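Local coordinates for protein putative cyclohexadienyl dehydrogenase and ADH prephenate dehydrogenase (Rhizobium meliloti, PDB 4WJI) that probably catalyses the NAD(P)-dependent oxidative decarboxylation of prephenate to 4-hydroxyphenylpyruvate in tyrosine biosynthesis, at residues L88-K101 with L112-I124. Residues are numbered along the deposited sequence; the frame is centred on the assembly and turned at random.
Sequences LKPGAIVTDVGSTK and LPKDVHFVPGHPI. With NAP (NADP nicotinamide-adenine-dinucleotide phosphate), chain B; TYR (tyrosine), chain C.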
loop_
_atom_site.group_PDB
_atom_site.type_symbol
_atom_site.label_atom_id
_atom_site.label_comp_id
_atom_site.label_asym_id
_atom_site.label_seq_id
_atom_site.Cartn_x
_atom_site.Cartn_y
_atom_site.Cartn_z
ATOM N N LEU A 88 -32.761 -17.798 -19.621
ATOM C CA LEU A 88 -32.445 -16.540 -20.289
ATOM C C LEU A 88 -33.317 -16.306 -21.515
ATOM O O LEU A 88 -33.528 -17.231 -22.303
ATOM C CB LEU A 88 -30.986 -16.554 -20.716
ATOM C CG LEU A 88 -29.945 -16.573 -19.599
ATOM C CD1 LEU A 88 -28.574 -17.042 -20.093
ATOM C CD2 LEU A 88 -29.838 -15.204 -18.929
ATOM N N LYS A 89 -33.766 -15.072 -21.713
ATOM C CA LYS A 89 -34.560 -14.817 -22.913
ATOM C C LYS A 89 -33.630 -14.601 -24.119
ATOM O O LYS A 89 -32.479 -14.227 -23.960
ATOM C CB LYS A 89 -35.495 -13.631 -22.769
ATOM C CG LYS A 89 -34.815 -12.314 -22.694
ATOM C CD LYS A 89 -35.801 -11.170 -22.870
ATOM C CE LYS A 89 -35.134 -9.833 -22.703
ATOM N NZ LYS A 89 -36.113 -8.689 -22.747
ATOM N N PRO A 90 -34.149 -14.848 -25.337
ATOM C CA PRO A 90 -33.374 -14.526 -26.519
ATOM C C PRO A 90 -32.908 -13.093 -26.520
ATOM O O PRO A 90 -33.708 -12.181 -26.211
ATOM C CB PRO A 90 -34.344 -14.808 -27.681
ATOM C CG PRO A 90 -35.368 -15.713 -27.121
ATOM C CD PRO A 90 -35.490 -15.360 -25.666
ATOM N N GLY A 91 -31.622 -12.897 -26.853
ATOM C CA GLY A 91 -31.042 -11.547 -26.951
ATOM C C GLY A 91 -30.612 -10.940 -25.610
ATOM O O GLY A 91 -30.145 -9.809 -25.580
ATOM N N ALA A 92 -30.799 -11.682 -24.500
ATOM C CA ALA A 92 -30.251 -11.223 -23.209
ATOM C C ALA A 92 -28.740 -11.025 -23.340
ATOM O O ALA A 92 -28.058 -11.780 -24.056
ATOM C CB ALA A 92 -30.575 -12.236 -22.093
ATOM N N ILE A 93 -28.224 -10.039 -22.612
ATOM C CA ILE A 93 -26.778 -9.844 -22.491
ATOM C C ILE A 93 -26.369 -10.343 -21.105
ATOM O O ILE A 93 -26.930 -9.933 -20.092
ATOM C CB ILE A 93 -26.363 -8.375 -22.651
ATOM C CG1 ILE A 93 -26.779 -7.828 -24.013
ATOM C CG2 ILE A 93 -24.850 -8.246 -22.476
ATOM C CD1 ILE A 93 -26.632 -6.337 -24.169
ATOM N N VAL A 94 -25.407 -11.272 -21.089
ATOM C CA VAL A 94 -24.842 -11.789 -19.865
ATOM C C VAL A 94 -23.433 -11.271 -19.726
ATOM O O VAL A 94 -22.626 -11.394 -20.653
ATOM C CB VAL A 94 -24.819 -13.338 -19.823
ATOM C CG1 VAL A 94 -24.159 -13.835 -18.547
ATOM C CG2 VAL A 94 -26.207 -13.873 -19.881
ATOM N N THR A 95 -23.137 -10.648 -18.575
ATOM C CA THR A 95 -21.800 -10.120 -18.307
ATOM C C THR A 95 -21.393 -10.521 -16.891
ATOM O O THR A 95 -22.163 -11.058 -16.110
ATOM C CB THR A 95 -21.731 -8.570 -18.506
ATOM O OG1 THR A 95 -20.369 -8.142 -18.489
ATOM C CG2 THR A 95 -22.502 -7.838 -17.444
ATOM N N ASP A 96 -20.144 -10.331 -16.612
ATOM C CA ASP A 96 -19.613 -10.594 -15.315
ATOM C C ASP A 96 -18.630 -9.516 -14.957
ATOM O O ASP A 96 -18.359 -8.528 -15.698
ATOM C CB ASP A 96 -18.938 -11.970 -15.292
ATOM C CG ASP A 96 -17.513 -11.911 -15.826
ATOM O OD1 ASP A 96 -17.375 -11.429 -16.962
ATOM O OD2 ASP A 96 -16.510 -12.312 -15.117
ATOM N N VAL A 97 -18.138 -9.615 -13.764
ATOM C CA VAL A 97 -17.163 -8.634 -13.262
ATOM C C VAL A 97 -15.891 -9.300 -12.691
ATOM O O VAL A 97 -15.132 -8.668 -11.974
ATOM C CB VAL A 97 -17.818 -7.772 -12.181
ATOM C CG1 VAL A 97 -18.937 -6.928 -12.766
ATOM C CG2 VAL A 97 -18.320 -8.602 -11.005
ATOM N N GLY A 98 -15.704 -10.584 -12.940
ATOM C CA GLY A 98 -14.610 -11.361 -12.362
ATOM C C GLY A 98 -13.204 -10.815 -12.589
ATOM O O GLY A 98 -12.885 -10.220 -13.637
ATOM N N SER A 99 -12.344 -11.037 -11.588
ATOM C CA SER A 99 -10.983 -10.589 -11.595
ATOM C C SER A 99 -10.043 -11.366 -12.537
ATOM O O SER A 99 -8.898 -10.957 -12.761
ATOM C CB SER A 99 -10.452 -10.617 -10.155
ATOM O OG SER A 99 -11.174 -9.714 -9.319
ATOM N N THR A 100 -10.509 -12.520 -12.988
ATOM C CA THR A 100 -9.925 -13.331 -14.049
ATOM C C THR A 100 -10.938 -13.410 -15.201
ATOM O O THR A 100 -12.139 -13.265 -14.980
ATOM C CB THR A 100 -9.526 -14.758 -13.573
ATOM O OG1 THR A 100 -10.693 -15.524 -13.344
ATOM C CG2 THR A 100 -8.760 -14.711 -12.300
ATOM N N LYS A 101 -10.456 -13.629 -16.425
ATOM C CA LYS A 101 -11.382 -13.701 -17.569
ATOM C C LYS A 101 -11.304 -15.014 -18.361
ATOM O O LYS A 101 -12.307 -15.513 -18.826
ATOM C CB LYS A 101 -11.176 -12.486 -18.481
ATOM C CG LYS A 101 -11.564 -11.124 -17.869
ATOM C CD LYS A 101 -12.983 -10.646 -18.133
ATOM C CE LYS A 101 -14.056 -11.459 -17.499
ATOM N NZ LYS A 101 -14.183 -11.400 -16.042
ATOM N N LEU A 112 -24.017 -21.443 -21.936
ATOM C CA LEU A 112 -24.894 -20.383 -22.376
ATOM C C LEU A 112 -25.410 -20.670 -23.803
ATOM O O LEU A 112 -24.652 -21.133 -24.690
ATOM C CB LEU A 112 -24.163 -19.042 -22.337
ATOM C CG LEU A 112 -23.747 -18.515 -20.961
ATOM C CD1 LEU A 112 -22.935 -17.240 -21.124
ATOM C CD2 LEU A 112 -24.922 -18.293 -19.990
ATOM N N PRO A 113 -26.698 -20.420 -24.039
ATOM C CA PRO A 113 -27.247 -20.701 -25.385
ATOM C C PRO A 113 -26.750 -19.742 -26.503
ATOM O O PRO A 113 -26.299 -18.642 -26.210
ATOM C CB PRO A 113 -28.750 -20.554 -25.197
ATOM C CG PRO A 113 -28.948 -19.766 -23.944
ATOM C CD PRO A 113 -27.692 -19.886 -23.098
ATOM N N LYS A 114 -26.882 -20.165 -27.769
ATOM C CA LYS A 114 -26.440 -19.380 -28.938
ATOM C C LYS A 114 -27.188 -18.055 -29.062
ATOM O O LYS A 114 -26.692 -17.125 -29.693
ATOM C CB LYS A 114 -26.698 -20.167 -30.254
ATOM N N ASP A 115 -28.397 -17.990 -28.499
ATOM C CA ASP A 115 -29.231 -16.787 -28.639
ATOM C C ASP A 115 -28.988 -15.696 -27.621
ATOM O O ASP A 115 -29.681 -14.673 -27.635
ATOM C CB ASP A 115 -30.734 -17.119 -28.702
ATOM C CG ASP A 115 -31.285 -17.808 -27.414
ATOM O OD1 ASP A 115 -30.498 -18.309 -26.604
ATOM O OD2 ASP A 115 -32.527 -17.861 -27.210
ATOM N N VAL A 116 -28.037 -15.895 -26.717
ATOM C CA VAL A 116 -27.702 -14.817 -25.779
ATOM C C VAL A 116 -26.324 -14.276 -26.081
ATOM O O VAL A 116 -25.515 -14.943 -26.735
ATOM C CB VAL A 116 -27.797 -15.232 -24.324
ATOM C CG1 VAL A 116 -29.160 -15.817 -23.997
ATOM C CG2 VAL A 116 -26.697 -16.125 -23.873
ATOM N N HIS A 117 -26.084 -13.039 -25.656
ATOM C CA HIS A 117 -24.804 -12.376 -25.898
ATOM C C HIS A 117 -23.943 -12.352 -24.632
ATOM O O HIS A 117 -24.290 -11.736 -23.628
ATOM C CB HIS A 117 -25.019 -10.927 -26.342
ATOM C CG HIS A 117 -26.016 -10.774 -27.439
ATOM N ND1 HIS A 117 -25.831 -11.345 -28.673
ATOM C CD2 HIS A 117 -27.218 -10.153 -27.476
ATOM C CE1 HIS A 117 -26.873 -11.057 -29.440
ATOM N NE2 HIS A 117 -27.728 -10.328 -28.740
ATOM N N PHE A 118 -22.780 -12.946 -24.697
ATOM C CA PHE A 118 -21.887 -13.070 -23.528
ATOM C C PHE A 118 -20.761 -12.069 -23.688
ATOM O O PHE A 118 -19.907 -12.248 -24.588
ATOM C CB PHE A 118 -21.345 -14.519 -23.492
ATOM C CG PHE A 118 -20.434 -14.824 -22.352
ATOM C CD1 PHE A 118 -20.622 -14.261 -21.086
ATOM C CD2 PHE A 118 -19.407 -15.722 -22.521
ATOM C CE1 PHE A 118 -19.774 -14.571 -20.015
ATOM C CE2 PHE A 118 -18.577 -16.063 -21.461
ATOM C CZ PHE A 118 -18.752 -15.471 -20.204
ATOM N N VAL A 119 -20.733 -11.050 -22.830
ATOM C CA VAL A 119 -19.731 -9.979 -22.905
ATOM C C VAL A 119 -19.055 -9.845 -21.559
ATOM O O VAL A 119 -19.560 -9.153 -20.693
ATOM C CB VAL A 119 -20.341 -8.612 -23.285
ATOM C CG1 VAL A 119 -19.206 -7.617 -23.542
ATOM C CG2 VAL A 119 -21.248 -8.758 -24.511
ATOM N N PRO A 120 -17.964 -10.558 -21.355
ATOM C CA PRO A 120 -17.277 -10.556 -20.064
ATOM C C PRO A 120 -16.672 -9.192 -19.744
ATOM O O PRO A 120 -16.232 -8.524 -20.619
ATOM C CB PRO A 120 -16.173 -11.603 -20.248
ATOM C CG PRO A 120 -16.601 -12.439 -21.393
ATOM C CD PRO A 120 -17.327 -11.485 -22.306
ATOM N N GLY A 121 -16.659 -8.819 -18.481
ATOM C CA GLY A 121 -16.159 -7.542 -18.060
ATOM C C GLY A 121 -15.317 -7.689 -16.800
ATOM O O GLY A 121 -15.280 -8.737 -16.125
ATOM N N HIS A 122 -14.597 -6.627 -16.539
ATOM C CA HIS A 122 -13.845 -6.485 -15.297
ATOM C C HIS A 122 -13.687 -5.015 -14.905
ATOM O O HIS A 122 -12.897 -4.350 -15.492
ATOM C CB HIS A 122 -12.463 -7.136 -15.444
ATOM C CG HIS A 122 -11.639 -7.112 -14.198
ATOM N ND1 HIS A 122 -10.315 -7.484 -14.185
ATOM C CD2 HIS A 122 -11.962 -6.815 -12.919
ATOM C CE1 HIS A 122 -9.856 -7.386 -12.957
ATOM N NE2 HIS A 122 -10.827 -6.972 -12.169
ATOM N N PRO A 123 -14.416 -4.535 -13.892
ATOM C CA PRO A 123 -14.156 -3.171 -13.440
ATOM C C PRO A 123 -12.868 -3.130 -12.578
ATOM O O PRO A 123 -12.728 -3.886 -11.618
ATOM C CB PRO A 123 -15.404 -2.819 -12.617
ATOM C CG PRO A 123 -15.830 -4.163 -12.047
ATOM C CD PRO A 123 -15.506 -5.159 -13.120
ATOM N N ILE A 124 -11.980 -2.185 -12.914
ATOM C CA ILE A 124 -10.666 -2.048 -12.252
ATOM C C ILE A 124 -10.852 -1.092 -11.096
ATOM O O ILE A 124 -10.360 0.027 -11.103
ATOM C CB ILE A 124 -9.586 -1.655 -13.249
ATOM C CG1 ILE A 124 -9.640 -2.523 -14.505
ATOM C CG2 ILE A 124 -8.235 -1.704 -12.590
ATOM C CD1 ILE A 124 -9.519 -4.032 -14.293
HETATM P PA NAP B . -18.265 -10.168 -2.113
HETATM O O1A NAP B . -18.480 -8.799 -1.593
HETATM O O2A NAP B . -17.693 -11.247 -1.258
HETATM O O5B NAP B . -19.675 -10.707 -2.660
HETATM C C5B NAP B . -19.820 -12.072 -3.034
HETATM C C4B NAP B . -21.188 -12.358 -3.650
HETATM O O4B NAP B . -21.137 -13.642 -4.262
HETATM C C3B NAP B . -22.293 -12.458 -2.614
HETATM O O3B NAP B . -23.556 -12.163 -3.189
HETATM C C2B NAP B . -22.300 -13.923 -2.267
HETATM O O2B NAP B . -23.561 -14.362 -1.844
HETATM C C1B NAP B . -22.004 -14.548 -3.603
HETATM N N9A NAP B . -21.401 -15.909 -3.603
HETATM C C8A NAP B . -20.328 -16.325 -2.950
HETATM N N7A NAP B . -20.002 -17.568 -3.198
HETATM C C5A NAP B . -20.947 -17.999 -4.080
HETATM C C6A NAP B . -21.165 -19.235 -4.721
HETATM N N6A NAP B . -20.350 -20.286 -4.506
HETATM N N1A NAP B . -22.181 -19.310 -5.555
HETATM C C2A NAP B . -22.956 -18.257 -5.751
HETATM N N3A NAP B . -22.842 -17.067 -5.191
HETATM C C4A NAP B . -21.822 -16.972 -4.348
HETATM O O3 NAP B . -17.427 -10.127 -3.478
HETATM P PN NAP B . -17.092 -8.975 -4.533
HETATM O O1N NAP B . -15.964 -8.263 -3.980
HETATM O O2N NAP B . -18.301 -8.247 -4.917
HETATM O O5D NAP B . -16.519 -9.835 -5.772
HETATM C C5D NAP B . -17.355 -10.388 -6.758
HETATM C C4D NAP B . -16.548 -10.561 -8.041
HETATM O O4D NAP B . -15.989 -9.310 -8.386
HETATM C C3D NAP B . -15.388 -11.500 -7.905
HETATM O O3D NAP B . -15.279 -12.300 -9.070
HETATM C C2D NAP B . -14.182 -10.603 -7.756
HETATM O O2D NAP B . -13.035 -11.244 -8.252
HETATM C C1D NAP B . -14.615 -9.448 -8.659
HETATM N N1N NAP B . -14.051 -8.131 -8.324
HETATM C C2N NAP B . -13.810 -7.791 -7.055
HETATM C C3N NAP B . -13.280 -6.564 -6.738
HETATM C C7N NAP B . -12.955 -6.128 -5.328
HETATM O O7N NAP B . -12.200 -5.208 -5.165
HETATM N N7N NAP B . -13.523 -6.781 -4.339
HETATM C C4N NAP B . -13.020 -5.692 -7.762
HETATM C C5N NAP B . -13.304 -6.062 -9.050
HETATM C C6N NAP B . -13.797 -7.307 -9.333
HETATM P P2B NAP B . -23.866 -14.692 -0.299
HETATM O O1X NAP B . -23.308 -13.561 0.498
HETATM O O2X NAP B . -25.365 -14.766 -0.256
HETATM O O3X NAP B . -23.191 -15.997 0.080
HETATM N N TYR C . -9.750 -4.550 -3.938
HETATM C CA TYR C . -8.556 -3.833 -4.459
HETATM C C TYR C . -8.217 -2.688 -3.544
HETATM O O TYR C . -8.901 -2.541 -2.534
HETATM C CB TYR C . -8.793 -3.330 -5.889
HETATM C CG TYR C . -9.130 -4.412 -6.906
HETATM C CD1 TYR C . -8.883 -5.766 -6.673
HETATM C CD2 TYR C . -9.709 -4.065 -8.099
HETATM C CE1 TYR C . -9.208 -6.729 -7.614
HETATM C CE2 TYR C . -10.010 -4.993 -9.065
HETATM C CZ TYR C . -9.788 -6.324 -8.831
HETATM O OH TYR C . -10.143 -7.273 -9.753
HETATM O OXT TYR C . -7.261 -1.939 -3.855
HETATM O O HOH W 1 -33.910 -18.749 -24.983
#
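Bends at chi2 and chi3 (-93° and 67°), and again at chi4, fold Lys101 back until its NZ reaches Gly121 O at 2.9 Å, while Asp96, its CG set between backbone N and carbonyl carbon (chi1 83°), offers OD1 to Gly121 N, which meets it from above the carboxylate plane. These groups join the loop after strand 93-96 to the end part of strand 117-123 in a Rossmann-type beta-alpha-beta unit with helix 102-108, and illustrate how such a fold places its cofactor pocket beyond the C-terminal ends of its strands. Upstream the parallel pairing is regular: Ala92 O receives the His117 amide, and Val94 bonds through its N to His117 O and through its O to Val119 N. From Thr95, whose OG1 donates to Val119 O at 2.6 Å, side chains take over, and Gly121 N keeps just a weak bond to Asp96 O. Asp96 OD2 accepts Lys101 NZ through its syn lone pair at 2.7 Å and, from above the carboxylate plane, Gly98 N in an Asx turn. NZ also donates to Gly98 O and Thr100 O, its three N-H groups shared among four oxygens. A methionine in place of Lys101 would probably leave the Asp96 carboxylate without its countercharge and Gly121 O without this donor. Gly98 O and Ser99 CA lie over one face of the His122 ring, the latter a CH-pi contact; Ile124 CD1 covers the opposite face, and His180 NE2 is hydrogen-bonded to His122 ND1. Ser99 OG bridges NADP O2D and the bound tyrosine's OH, which lies at the His122 ring edge, 2.5 Å from NE2.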